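231aa long hypothetical protein-L-isoaspartate O-methyltransferase (Sulfolobus tokodaii, PDB 1VBF) probably catalyses the transfer of a methyl group from S-adenosyl-L-methionine to L-isoaspartyl residues in damaged proteins, contributing to their repair or degradation. Local coordinates at residues L66-G71 with A86-I91; G71-E76 with K133-V138; V96-N101 with K119-D124. All coordinates share one frame; numbering follows the deposited sequence.

Interaction 1: residues L66-G71 with A86-I91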
ATOM      1  N   LEU B  66      32.180 -19.150  -1.534  1.00 33.79           N
ATOM      2  CA  LEU B  66      33.199 -18.615  -0.626  1.00 33.56           C
ATOM      3  C   LEU B  66      34.614 -19.013  -1.019  1.00 35.40           C
ATOM      4  O   LEU B  66      35.598 -18.430  -0.529  1.00 34.31           O
ATOM      5  CB  LEU B  66      32.936 -19.093   0.802  1.00 33.96           C
ATOM      6  CG  LEU B  66      32.844 -18.101   1.980  1.00 34.01           C
ATOM      7  CD1 LEU B  66      33.021 -18.896   3.252  1.00 31.56           C
ATOM      8  CD2 LEU B  66      33.892 -16.999   1.919  1.00 31.47           C
ATOM      9  N   ASP B  67      34.713 -20.022  -1.889  1.00 36.93           N
ATOM     10  CA  ASP B  67      35.995 -20.520  -2.370  1.00 36.58           C
ATOM     11  C   ASP B  67      36.849 -20.953  -1.181  1.00 36.47           C
ATOM     12  O   ASP B  67      37.877 -20.365  -0.864  1.00 35.77           O
ATOM     13  CB  ASP B  67      36.687 -19.434  -3.211  1.00 38.81           C
ATOM     14  CG  ASP B  67      38.026 -19.895  -3.817  1.00 44.23           C
ATOM     15  OD1 ASP B  67      38.110 -21.031  -4.354  1.00 45.40           O
ATOM     16  OD2 ASP B  67      39.000 -19.100  -3.773  1.00 47.04           O
ATOM     17  N   LEU B  68      36.405 -22.011  -0.524  1.00 37.10           N
ATOM     18  CA  LEU B  68      37.101 -22.533   0.626  1.00 38.06           C
ATOM     19  C   LEU B  68      38.132 -23.603   0.270  1.00 42.76           C
ATOM     20  O   LEU B  68      37.851 -24.505  -0.517  1.00 42.94           O
ATOM     21  CB  LEU B  68      36.079 -23.116   1.586  1.00 34.19           C
ATOM     22  CG  LEU B  68      35.088 -22.141   2.222  1.00 32.20           C
ATOM     23  CD1 LEU B  68      33.974 -22.918   2.947  1.00 26.49           C
ATOM     24  CD2 LEU B  68      35.848 -21.211   3.170  1.00 28.00           C
ATOM     25  N   HIS B  69      39.335 -23.494   0.835  1.00 48.00           N
ATOM     26  CA  HIS B  69      40.377 -24.498   0.617  1.00 52.09           C
ATOM     27  C   HIS B  69      41.332 -24.655   1.815  1.00 52.53           C
ATOM     28  O   HIS B  69      41.250 -23.907   2.791  1.00 52.97           O
ATOM     29  CB  HIS B  69      41.148 -24.241  -0.699  1.00 55.30           C
ATOM     30  CG  HIS B  69      41.705 -22.857  -0.842  1.00 61.14           C
ATOM     31  ND1 HIS B  69      42.770 -22.401  -0.100  1.00 64.95           N
ATOM     32  CD2 HIS B  69      41.356 -21.837  -1.669  1.00 64.36           C
ATOM     33  CE1 HIS B  69      43.061 -21.156  -0.458  1.00 65.52           C
ATOM     34  NE2 HIS B  69      42.217 -20.794  -1.407  1.00 67.21           N
ATOM     35  N   LYS B  70      42.209 -25.658   1.749  1.00 53.05           N
ATOM     36  CA  LYS B  70      43.185 -25.957   2.804  1.00 51.91           C
ATOM     37  C   LYS B  70      43.895 -24.738   3.346  1.00 48.75           C
ATOM     38  O   LYS B  70      44.185 -23.800   2.616  1.00 47.23           O
ATOM     39  CB  LYS B  70      44.295 -26.881   2.294  1.00 56.36           C
ATOM     40  CG  LYS B  70      43.881 -28.141   1.553  1.00 63.22           C
ATOM     41  CD  LYS B  70      45.109 -28.784   0.883  1.00 66.46           C
ATOM     42  CE  LYS B  70      44.734 -30.004   0.034  1.00 69.39           C
ATOM     43  NZ  LYS B  70      45.922 -30.578  -0.683  1.00 70.69           N
ATOM     44  N   GLY B  71      44.198 -24.786   4.634  1.00 46.83           N
ATOM     45  CA  GLY B  71      44.942 -23.720   5.268  1.00 45.15           C
ATOM     46  C   GLY B  71      44.435 -22.298   5.309  1.00 44.66           C
ATOM     47  O   GLY B  71      45.237 -21.380   5.395  1.00 43.34           O
ATOM     48  N   ALA B  86      30.715 -26.523  11.108  1.00 29.92           N
ATOM     49  CA  ALA B  86      31.341 -27.830  10.886  1.00 30.55           C
ATOM     50  C   ALA B  86      31.878 -28.009   9.440  1.00 31.30           C
ATOM     51  O   ALA B  86      33.040 -28.371   9.265  1.00 33.87           O
ATOM     52  CB  ALA B  86      30.356 -28.950  11.213  1.00 28.83           C
ATOM     53  N   LEU B  87      31.052 -27.763   8.415  1.00 29.77           N
ATOM     54  CA  LEU B  87      31.489 -27.903   7.022  1.00 27.42           C
ATOM     55  C   LEU B  87      32.728 -27.074   6.685  1.00 28.48           C
ATOM     56  O   LEU B  87      33.566 -27.504   5.888  1.00 28.69           O
ATOM     57  CB  LEU B  87      30.370 -27.517   6.055  1.00 26.40           C
ATOM     58  CG  LEU B  87      29.035 -28.283   6.087  1.00 27.66           C
ATOM     59  CD1 LEU B  87      28.114 -27.694   5.029  1.00 24.37           C
ATOM     60  CD2 LEU B  87      29.242 -29.784   5.840  1.00 25.60           C
ATOM     61  N   ILE B  88      32.855 -25.889   7.277  1.00 27.99           N
ATOM     62  CA  ILE B  88      34.018 -25.051   7.014  1.00 27.95           C
ATOM     63  C   ILE B  88      35.251 -25.642   7.724  1.00 30.55           C
ATOM     64  O   ILE B  88      36.343 -25.767   7.148  1.00 31.01           O
ATOM     65  CB  ILE B  88      33.766 -23.608   7.505  1.00 26.98           C
ATOM     66  CG1 ILE B  88      32.533 -23.042   6.801  1.00 25.35           C
ATOM     67  CG2 ILE B  88      34.996 -22.711   7.231  1.00 25.27           C
ATOM     68  CD1 ILE B  88      32.132 -21.681   7.287  1.00 23.73           C
ATOM     69  N   ALA B  89      35.060 -26.009   8.984  1.00 32.28           N
ATOM     70  CA  ALA B  89      36.118 -26.599   9.795  1.00 33.36           C
ATOM     71  C   ALA B  89      36.741 -27.813   9.087  1.00 34.59           C
ATOM     72  O   ALA B  89      37.948 -28.045   9.159  1.00 35.57           O
ATOM     73  CB  ALA B  89      35.549 -27.011  11.135  1.00 32.33           C
ATOM     74  N   GLU B  90      35.909 -28.595   8.413  1.00 34.30           N
ATOM     75  CA  GLU B  90      36.396 -29.752   7.678  1.00 33.45           C
ATOM     76  C   GLU B  90      37.394 -29.374   6.577  1.00 32.14           C
ATOM     77  O   GLU B  90      38.354 -30.082   6.334  1.00 33.81           O
ATOM     78  CB  GLU B  90      35.226 -30.480   7.032  1.00 32.75           C
ATOM     79  CG  GLU B  90      34.247 -31.108   8.003  1.00 37.64           C
ATOM     80  CD  GLU B  90      34.702 -32.470   8.517  1.00 39.90           C
ATOM     81  OE1 GLU B  90      35.491 -33.144   7.813  1.00 38.81           O
ATOM     82  OE2 GLU B  90      34.249 -32.869   9.616  1.00 40.80           O
ATOM     83  N   ILE B  91      37.184 -28.242   5.932  1.00 29.50           N
ATOM     84  CA  ILE B  91      38.023 -27.857   4.818  1.00 28.88           C
ATOM     85  C   ILE B  91      39.206 -27.006   5.193  1.00 31.66           C
ATOM     86  O   ILE B  91      40.341 -27.211   4.743  1.00 32.52           O
ATOM     87  CB  ILE B  91      37.180 -27.033   3.780  1.00 26.76           C
ATOM     88  CG1 ILE B  91      35.960 -27.834   3.343  1.00 24.59           C
ATOM     89  CG2 ILE B  91      38.063 -26.535   2.604  1.00 20.74           C
ATOM     90  CD1 ILE B  91      34.924 -26.988   2.660  1.00 26.26           C
TER
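The backbone of L68-K70 runs past the C-terminal part of helix 83-91 and comes closest where CA of K70 lies 5.9 Å from CA of I91. The two segments share no hydrogen bond, so what joins them is apolar packing by L68, I88 and I91. L68 has CG anti to its carbonyl carbon (chi1 -65°), a torsion that lets CD1 of L68 reach CG1 of I88 at 4.1 Å, the two side chains meeting at a slant. CB of L68 lies 4.1 Å from CG2 of I91, and those side chains cross at about a right angle. I91 thus presents two branches: CD1 packs on the L68 side chain, whereas CG2 is directed at the loop backbone, 3.7 Å from CA of H69. The side chains of H69 and K70 start out away from the helix, and the H69 ring makes a weak bond from ND1 to O of K70 instead. Further evidence that the leucine is part of a larger apolar layer is that L68 and I88 both touch V74 of strand 73-77, while I91 also packs on L16 of helix 14-22. The arrangement belongs to the Rossmann-like methyltransferase fold, in which a helix of a beta-alpha-beta crossover covers one face of the sheet; here the loop entering strand 73-77 packs against the helix that leaves it.

Interaction 2: residues G71-E76 with K133-V138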
ATOM      1  N   GLY B  71      44.198 -24.786   4.634  1.00 46.83           N
ATOM      2  CA  GLY B  71      44.942 -23.720   5.268  1.00 45.15           C
ATOM      3  C   GLY B  71      44.435 -22.298   5.309  1.00 44.66           C
ATOM      4  O   GLY B  71      45.237 -21.380   5.395  1.00 43.34           O
ATOM      5  N   GLN B  72      43.126 -22.090   5.242  1.00 44.47           N
ATOM      6  CA  GLN B  72      42.627 -20.727   5.330  1.00 44.06           C
ATOM      7  C   GLN B  72      42.135 -20.473   6.762  1.00 44.46           C
ATOM      8  O   GLN B  72      41.914 -21.408   7.543  1.00 43.69           O
ATOM      9  CB  GLN B  72      41.460 -20.489   4.367  1.00 43.64           C
ATOM     10  CG  GLN B  72      41.754 -20.728   2.910  1.00 43.95           C
ATOM     11  CD  GLN B  72      40.548 -20.453   2.015  1.00 41.69           C
ATOM     12  OE1 GLN B  72      39.476 -21.049   2.184  1.00 40.58           O
ATOM     13  NE2 GLN B  72      40.724 -19.559   1.058  1.00 38.28           N
ATOM     14  N   LYS B  73      41.984 -19.200   7.104  1.00 43.12           N
ATOM     15  CA  LYS B  73      41.459 -18.827   8.402  1.00 42.39           C
ATOM     16  C   LYS B  73      40.149 -18.178   8.004  1.00 40.62           C
ATOM     17  O   LYS B  73      40.138 -17.214   7.231  1.00 41.47           O
ATOM     18  CB  LYS B  73      42.361 -17.810   9.089  1.00 44.51           C
ATOM     19  CG  LYS B  73      42.153 -17.728  10.590  1.00 46.04           C
ATOM     20  CD  LYS B  73      43.214 -16.838  11.185  1.00 50.52           C
ATOM     21  CE  LYS B  73      43.299 -16.965  12.691  1.00 52.53           C
ATOM     22  NZ  LYS B  73      44.533 -16.268  13.147  1.00 55.40           N
ATOM     23  N   VAL B  74      39.049 -18.705   8.522  1.00 37.53           N
ATOM     24  CA  VAL B  74      37.731 -18.199   8.171  1.00 35.73           C
ATOM     25  C   VAL B  74      36.959 -17.618   9.336  1.00 35.74           C
ATOM     26  O   VAL B  74      36.845 -18.249  10.384  1.00 38.01           O
ATOM     27  CB  VAL B  74      36.877 -19.337   7.551  1.00 35.07           C
ATOM     28  CG1 VAL B  74      35.446 -18.865   7.289  1.00 32.85           C
ATOM     29  CG2 VAL B  74      37.560 -19.845   6.286  1.00 31.44           C
ATOM     30  N   LEU B  75      36.429 -16.414   9.150  1.00 34.03           N
ATOM     31  CA  LEU B  75      35.616 -15.776  10.178  1.00 31.21           C
ATOM     32  C   LEU B  75      34.154 -15.984   9.772  1.00 30.41           C
ATOM     33  O   LEU B  75      33.787 -15.682   8.634  1.00 31.01           O
ATOM     34  CB  LEU B  75      35.923 -14.277  10.258  1.00 29.89           C
ATOM     35  CG  LEU B  75      34.951 -13.483  11.140  1.00 30.55           C
ATOM     36  CD1 LEU B  75      35.194 -13.823  12.593  1.00 30.03           C
ATOM     37  CD2 LEU B  75      35.119 -11.993  10.916  1.00 31.00           C
ATOM     38  N   GLU B  76      33.335 -16.503  10.684  1.00 28.32           N
ATOM     39  CA  GLU B  76      31.913 -16.743  10.430  1.00 27.78           C
ATOM     40  C   GLU B  76      31.030 -15.953  11.399  1.00 28.52           C
ATOM     41  O   GLU B  76      31.070 -16.214  12.604  1.00 28.64           O
ATOM     42  CB  GLU B  76      31.573 -18.229  10.603  1.00 28.45           C
ATOM     43  CG  GLU B  76      30.079 -18.515  10.546  1.00 30.90           C
ATOM     44  CD  GLU B  76      29.710 -19.925  10.966  1.00 33.80           C
ATOM     45  OE1 GLU B  76      29.858 -20.247  12.161  1.00 36.19           O
ATOM     46  OE2 GLU B  76      29.261 -20.716  10.108  1.00 32.94           O
ATOM     47  N   LYS B 133      42.711 -11.545  13.785  1.00 49.45           N
ATOM     48  CA  LYS B 133      42.597 -10.605  12.695  1.00 49.22           C
ATOM     49  C   LYS B 133      42.652 -10.978  11.261  1.00 47.81           C
ATOM     50  O   LYS B 133      41.611 -10.984  10.620  1.00 52.38           O
ATOM     51  CB  LYS B 133      43.550  -9.418  12.867  1.00 50.90           C
ATOM     52  CG  LYS B 133      43.021  -8.180  12.151  1.00 52.46           C
ATOM     53  CD  LYS B 133      43.928  -6.973  12.327  1.00 57.04           C
ATOM     54  CE  LYS B 133      45.023  -6.972  11.265  1.00 60.51           C
ATOM     55  NZ  LYS B 133      44.480  -6.980   9.858  1.00 63.38           N
ATOM     56  N   PRO B 134      43.828 -11.301  10.712  1.00 43.78           N
ATOM     57  CA  PRO B 134      43.798 -11.614   9.274  1.00 41.29           C
ATOM     58  C   PRO B 134      42.964 -12.820   8.884  1.00 39.85           C
ATOM     59  O   PRO B 134      43.307 -13.945   9.240  1.00 41.28           O
ATOM     60  CB  PRO B 134      45.278 -11.781   8.918  1.00 39.95           C
ATOM     61  CG  PRO B 134      46.027 -11.331  10.175  1.00 40.38           C
ATOM     62  CD  PRO B 134      45.113 -11.679  11.299  1.00 39.70           C
ATOM     63  N   TYR B 135      41.852 -12.600   8.182  1.00 37.33           N
ATOM     64  CA  TYR B 135      41.019 -13.725   7.759  1.00 35.23           C
ATOM     65  C   TYR B 135      41.096 -13.863   6.249  1.00 34.94           C
ATOM     66  O   TYR B 135      41.346 -12.888   5.534  1.00 33.37           O
ATOM     67  CB  TYR B 135      39.552 -13.542   8.154  1.00 34.85           C
ATOM     68  CG  TYR B 135      39.310 -13.512   9.634  1.00 34.03           C
ATOM     69  CD1 TYR B 135      39.067 -12.315  10.297  1.00 32.90           C
ATOM     70  CD2 TYR B 135      39.395 -14.669  10.389  1.00 35.72           C
ATOM     71  CE1 TYR B 135      38.920 -12.278  11.674  1.00 33.60           C
ATOM     72  CE2 TYR B 135      39.253 -14.639  11.771  1.00 35.00           C
ATOM     73  CZ  TYR B 135      39.010 -13.445  12.406  1.00 33.31           C
ATOM     74  OH  TYR B 135      38.810 -13.455  13.762  1.00 35.08           O
ATOM     75  N   ASP B 136      40.895 -15.081   5.766  1.00 34.53           N
ATOM     76  CA  ASP B 136      40.917 -15.338   4.331  1.00 35.05           C
ATOM     77  C   ASP B 136      39.515 -15.177   3.774  1.00 33.81           C
ATOM     78  O   ASP B 136      39.332 -14.689   2.667  1.00 34.61           O
ATOM     79  CB  ASP B 136      41.412 -16.763   4.049  1.00 37.14           C
ATOM     80  CG  ASP B 136      42.906 -16.922   4.300  1.00 38.47           C
ATOM     81  OD1 ASP B 136      43.692 -16.563   3.386  1.00 34.88           O
ATOM     82  OD2 ASP B 136      43.280 -17.388   5.413  1.00 38.73           O
ATOM     83  N   ARG B 137      38.529 -15.562   4.572  1.00 31.98           N
ATOM     84  CA  ARG B 137      37.145 -15.517   4.160  1.00 29.76           C
ATOM     85  C   ARG B 137      36.261 -15.125   5.333  1.00 30.49           C
ATOM     86  O   ARG B 137      36.635 -15.311   6.500  1.00 30.41           O
ATOM     87  CB  ARG B 137      36.711 -16.912   3.691  1.00 27.95           C
ATOM     88  CG  ARG B 137      37.606 -17.586   2.669  1.00 27.70           C
ATOM     89  CD  ARG B 137      37.359 -17.058   1.284  1.00 28.36           C
ATOM     90  NE  ARG B 137      38.601 -16.702   0.617  1.00 30.14           N
ATOM     91  CZ  ARG B 137      39.008 -17.254  -0.511  1.00 28.67           C
ATOM     92  NH1 ARG B 137      38.251 -18.180  -1.064  1.00 29.15           N
ATOM     93  NH2 ARG B 137      40.145 -16.875  -1.083  1.00 27.11           N
ATOM     94  N   VAL B 138      35.075 -14.608   5.008  1.00 30.00           N
ATOM     95  CA  VAL B 138      34.078 -14.241   5.997  1.00 27.50           C
ATOM     96  C   VAL B 138      32.681 -14.530   5.442  1.00 29.28           C
ATOM     97  O   VAL B 138      32.379 -14.195   4.297  1.00 30.83           O
ATOM     98  CB  VAL B 138      34.140 -12.759   6.350  1.00 25.58           C
ATOM     99  CG1 VAL B 138      33.031 -12.449   7.322  1.00 22.35           C
ATOM    100  CG2 VAL B 138      35.486 -12.407   6.931  1.00 22.45           C
TER
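The ring of Y135 lies with one face against L75, whose CB sits 3.4 Å from the ring centroid and only 9° off the ring normal, a CH-pi contact. L75 has CG anti to the backbone N (chi1 170°), which spreads its methyls over the same ring: CD1 of L75 comes to 3.8 Å from OH of Y135, and CD2 lies by the CD1-CE1 side. That hydroxyl bonds to O of Y129. Replacing Y135 by an alanine would probably leave one side of L75 without its ring cover and the Y129 carbonyl without the hydroxyl. The D136 carboxylate turns to segment 71-76, and its OD2 takes the backbone N of K73 at 2.8 Å on the anti side, somewhat out of plane. In return N of D136 gives a bond to O of K73, 2.7 Å long. Beyond this pair the strands run parallel, with N of L75 bonded to O of R137 at 2.9 Å. The Q72 amide stands steeply to the R137 guanidinium, the planes 71° apart, and NE2 of Q72 hangs 3.3 Å from CZ of R137 over the middle of its face. Both groups are donors there, so this is packing alone; Q72 OE1 accepts N of H69. R137 NE, in its guanidinium plane, bonds D136 O from above the carbonyl plane. Hydrogen bonds and apolar packing thus make the contact, while charges pair outside it: D136 with K156, and R137 with D67, which would be expected to offset its charge.

Interaction 3: residues V96-N101 with K119-D124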
ATOM      1  N   VAL B  96      37.083 -19.063  13.173  1.00 32.13           N
ATOM      2  CA  VAL B  96      36.645 -18.253  14.310  1.00 31.06           C
ATOM      3  C   VAL B  96      35.160 -17.959  14.034  1.00 30.45           C
ATOM      4  O   VAL B  96      34.823 -17.409  12.995  1.00 29.71           O
ATOM      5  CB  VAL B  96      37.418 -16.928  14.396  1.00 32.00           C
ATOM      6  CG1 VAL B  96      36.769 -16.027  15.422  1.00 31.89           C
ATOM      7  CG2 VAL B  96      38.884 -17.187  14.773  1.00 31.31           C
ATOM      8  N   SER B  97      34.275 -18.322  14.953  1.00 29.57           N
ATOM      9  CA  SER B  97      32.852 -18.114  14.742  1.00 30.24           C
ATOM     10  C   SER B  97      32.141 -17.387  15.889  1.00 32.63           C
ATOM     11  O   SER B  97      32.187 -17.827  17.035  1.00 33.76           O
ATOM     12  CB  SER B  97      32.178 -19.454  14.509  1.00 30.30           C
ATOM     13  OG  SER B  97      30.776 -19.317  14.382  1.00 32.21           O
ATOM     14  N   VAL B  98      31.435 -16.308  15.554  1.00 32.13           N
ATOM     15  CA  VAL B  98      30.742 -15.487  16.536  1.00 31.43           C
ATOM     16  C   VAL B  98      29.218 -15.664  16.595  1.00 33.02           C
ATOM     17  O   VAL B  98      28.570 -15.762  15.567  1.00 35.99           O
ATOM     18  CB  VAL B  98      31.022 -14.000  16.237  1.00 30.04           C
ATOM     19  CG1 VAL B  98      30.476 -13.128  17.355  1.00 27.92           C
ATOM     20  CG2 VAL B  98      32.515 -13.796  15.995  1.00 26.98           C
ATOM     21  N   GLU B  99      28.653 -15.680  17.801  1.00 33.04           N
ATOM     22  CA  GLU B  99      27.214 -15.794  17.996  1.00 31.70           C
ATOM     23  C   GLU B  99      26.791 -14.750  19.045  1.00 33.15           C
ATOM     24  O   GLU B  99      27.398 -14.665  20.107  1.00 35.85           O
ATOM     25  CB  GLU B  99      26.843 -17.190  18.471  1.00 31.15           C
ATOM     26  CG  GLU B  99      25.394 -17.278  18.915  1.00 34.23           C
ATOM     27  CD  GLU B  99      24.424 -16.945  17.793  1.00 35.68           C
ATOM     28  OE1 GLU B  99      23.469 -16.171  18.029  1.00 34.84           O
ATOM     29  OE2 GLU B  99      24.618 -17.463  16.672  1.00 37.82           O
ATOM     30  N   ILE B 100      25.755 -13.964  18.764  1.00 31.86           N
ATOM     31  CA  ILE B 100      25.334 -12.916  19.689  1.00 30.73           C
ATOM     32  C   ILE B 100      24.279 -13.332  20.698  1.00 32.33           C
ATOM     33  O   ILE B 100      24.158 -12.734  21.770  1.00 31.57           O
ATOM     34  CB  ILE B 100      24.811 -11.666  18.907  1.00 29.25           C
ATOM     35  CG1 ILE B 100      24.716 -10.455  19.825  1.00 26.73           C
ATOM     36  CG2 ILE B 100      23.428 -11.920  18.344  1.00 23.30           C
ATOM     37  CD1 ILE B 100      24.540  -9.149  19.059  1.00 27.47           C
ATOM     38  N   ASN B 101      23.523 -14.365  20.350  1.00 34.00           N
ATOM     39  CA  ASN B 101      22.442 -14.844  21.202  1.00 35.35           C
ATOM     40  C   ASN B 101      22.963 -15.938  22.096  1.00 36.21           C
ATOM     41  O   ASN B 101      23.462 -16.954  21.624  1.00 35.64           O
ATOM     42  CB  ASN B 101      21.293 -15.346  20.328  1.00 36.71           C
ATOM     43  CG  ASN B 101      20.142 -15.915  21.132  1.00 39.07           C
ATOM     44  OD1 ASN B 101      20.269 -16.956  21.780  1.00 41.49           O
ATOM     45  ND2 ASN B 101      19.007 -15.241  21.088  1.00 38.47           N
ATOM     46  N   LYS B 119      37.103 -21.772  16.958  1.00 34.84           N
ATOM     47  CA  LYS B 119      37.022 -20.898  18.123  1.00 34.49           C
ATOM     48  C   LYS B 119      35.611 -20.266  18.158  1.00 34.71           C
ATOM     49  O   LYS B 119      35.244 -19.504  17.254  1.00 34.81           O
ATOM     50  CB  LYS B 119      38.073 -19.797  18.035  1.00 34.34           C
ATOM     51  CG  LYS B 119      38.072 -18.855  19.228  1.00 35.43           C
ATOM     52  CD  LYS B 119      39.158 -17.813  19.078  1.00 38.06           C
ATOM     53  CE  LYS B 119      39.304 -17.014  20.356  1.00 41.06           C
ATOM     54  NZ  LYS B 119      39.480 -17.899  21.550  1.00 41.82           N
ATOM     55  N   LEU B 120      34.845 -20.586  19.200  1.00 32.35           N
ATOM     56  CA  LEU B 120      33.495 -20.086  19.378  1.00 32.64           C
ATOM     57  C   LEU B 120      33.363 -18.875  20.326  1.00 33.58           C
ATOM     58  O   LEU B 120      33.482 -19.005  21.542  1.00 34.74           O
ATOM     59  CB  LEU B 120      32.608 -21.217  19.894  1.00 33.86           C
ATOM     60  CG  LEU B 120      32.534 -22.471  19.018  1.00 37.33           C
ATOM     61  CD1 LEU B 120      31.927 -23.614  19.818  1.00 34.75           C
ATOM     62  CD2 LEU B 120      31.714 -22.183  17.747  1.00 37.02           C
ATOM     63  N   ILE B 121      33.058 -17.714  19.757  1.00 33.32           N
ATOM     64  CA  ILE B 121      32.889 -16.466  20.499  1.00 31.86           C
ATOM     65  C   ILE B 121      31.422 -16.096  20.744  1.00 32.62           C
ATOM     66  O   ILE B 121      30.591 -16.240  19.848  1.00 32.67           O
ATOM     67  CB  ILE B 121      33.536 -15.296  19.722  1.00 32.99           C
ATOM     68  CG1 ILE B 121      35.055 -15.365  19.850  1.00 34.68           C
ATOM     69  CG2 ILE B 121      33.018 -13.957  20.227  1.00 30.01           C
ATOM     70  CD1 ILE B 121      35.655 -16.662  19.432  1.00 36.90           C
ATOM     71  N   LEU B 122      31.121 -15.613  21.956  1.00 31.52           N
ATOM     72  CA  LEU B 122      29.775 -15.159  22.319  1.00 30.08           C
ATOM     73  C   LEU B 122      29.886 -13.632  22.320  1.00 30.09           C
ATOM     74  O   LEU B 122      30.432 -13.074  23.245  1.00 31.82           O
ATOM     75  CB  LEU B 122      29.408 -15.613  23.721  1.00 28.52           C
ATOM     76  CG  LEU B 122      27.914 -15.637  24.085  1.00 33.55           C
ATOM     77  CD1 LEU B 122      27.792 -15.306  25.556  1.00 29.86           C
ATOM     78  CD2 LEU B 122      27.074 -14.660  23.235  1.00 30.73           C
ATOM     79  N   GLY B 123      29.379 -12.955  21.295  1.00 29.43           N
ATOM     80  CA  GLY B 123      29.516 -11.514  21.257  1.00 28.64           C
ATOM     81  C   GLY B 123      28.850 -10.860  20.064  1.00 30.99           C
ATOM     82  O   GLY B 123      28.074 -11.490  19.348  1.00 34.03           O
ATOM     83  N   ASP B 124      29.154  -9.588  19.849  1.00 29.90           N
ATOM     84  CA  ASP B 124      28.582  -8.796  18.772  1.00 28.15           C
ATOM     85  C   ASP B 124      29.301  -9.117  17.478  1.00 28.56           C
ATOM     86  O   ASP B 124      30.412  -8.631  17.237  1.00 30.59           O
ATOM     87  CB  ASP B 124      28.753  -7.316  19.116  1.00 28.09           C
ATOM     88  CG  ASP B 124      28.163  -6.388  18.074  1.00 29.16           C
ATOM     89  OD1 ASP B 124      27.861  -6.815  16.940  1.00 28.31           O
ATOM     90  OD2 ASP B 124      28.014  -5.199  18.398  1.00 30.68           O
TER
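V98 and I121 carry the tight part of this contact, on the face of the sheet that V96 and K119 share. CG1 of V98 meets CG2 of I121 at 3.9 Å, the two side chains slanting across each other, and the same CG1 extends to the backbone of G123. K119 forms the solvent-side edge of this face, its end leading away. Beneath runs a parallel ladder with a strand crossing angle of -24°. N of S97 bonds to O of K119 at 2.8 Å, almost straight at 177°. N of I121 then returns to O of S97 (2.9 Å), N of E99 to O of I121 (2.9 Å), and N of G123 to O of E99 (2.9 Å); the bonds grow less straight toward G123, whose N lies above the carbonyl plane. The other face is looser: S97 CB and L120 CD2 are 4.3 Å apart, though exposed L122 lays CD2 against O of E99. Past the strand, exposed I100 rests its CB 3.3 Å from O of G123, and only CD1 stands off, 4.1 Å from CA of D124. E99 bends at chi2 (61°), which turns its carboxylate back so that OE1 accepts N of N101, while OE2 holds N of G80; OD1 of N101 caps helix 102-109 by accepting N of M104. Strand 94-99, this helix and strand 118-122 form a beta-alpha-beta unit of the Rossmann-like fold. E99, ending the second strand, occupies the place where class I methyltransferases commonly carry an acid for the cofactor ribose, consistent with a similar role here.

How the interactions relate
From the N terminus, interaction 1 closes first, a short loop of 14 residues that takes in strand 73-77 and ties its entry to helix 83-91. Interaction 2 opens at G71, which it shares with interaction 1, and closes only at 133-138; the two therefore cross along the chain, and they touch in space where L66 O and D67 meet R137. Interaction 3 comes after interaction 1 in series and is nested within the loop that interaction 2 closes. Interaction 2 pairs strand 73-77 with 135-140 and interaction 3 pairs 94-99 with 118-122; N of E76, bonded to O of V96 at 2.9 Å, joins the two pairs, while interaction 1 sets the helix over the sheet.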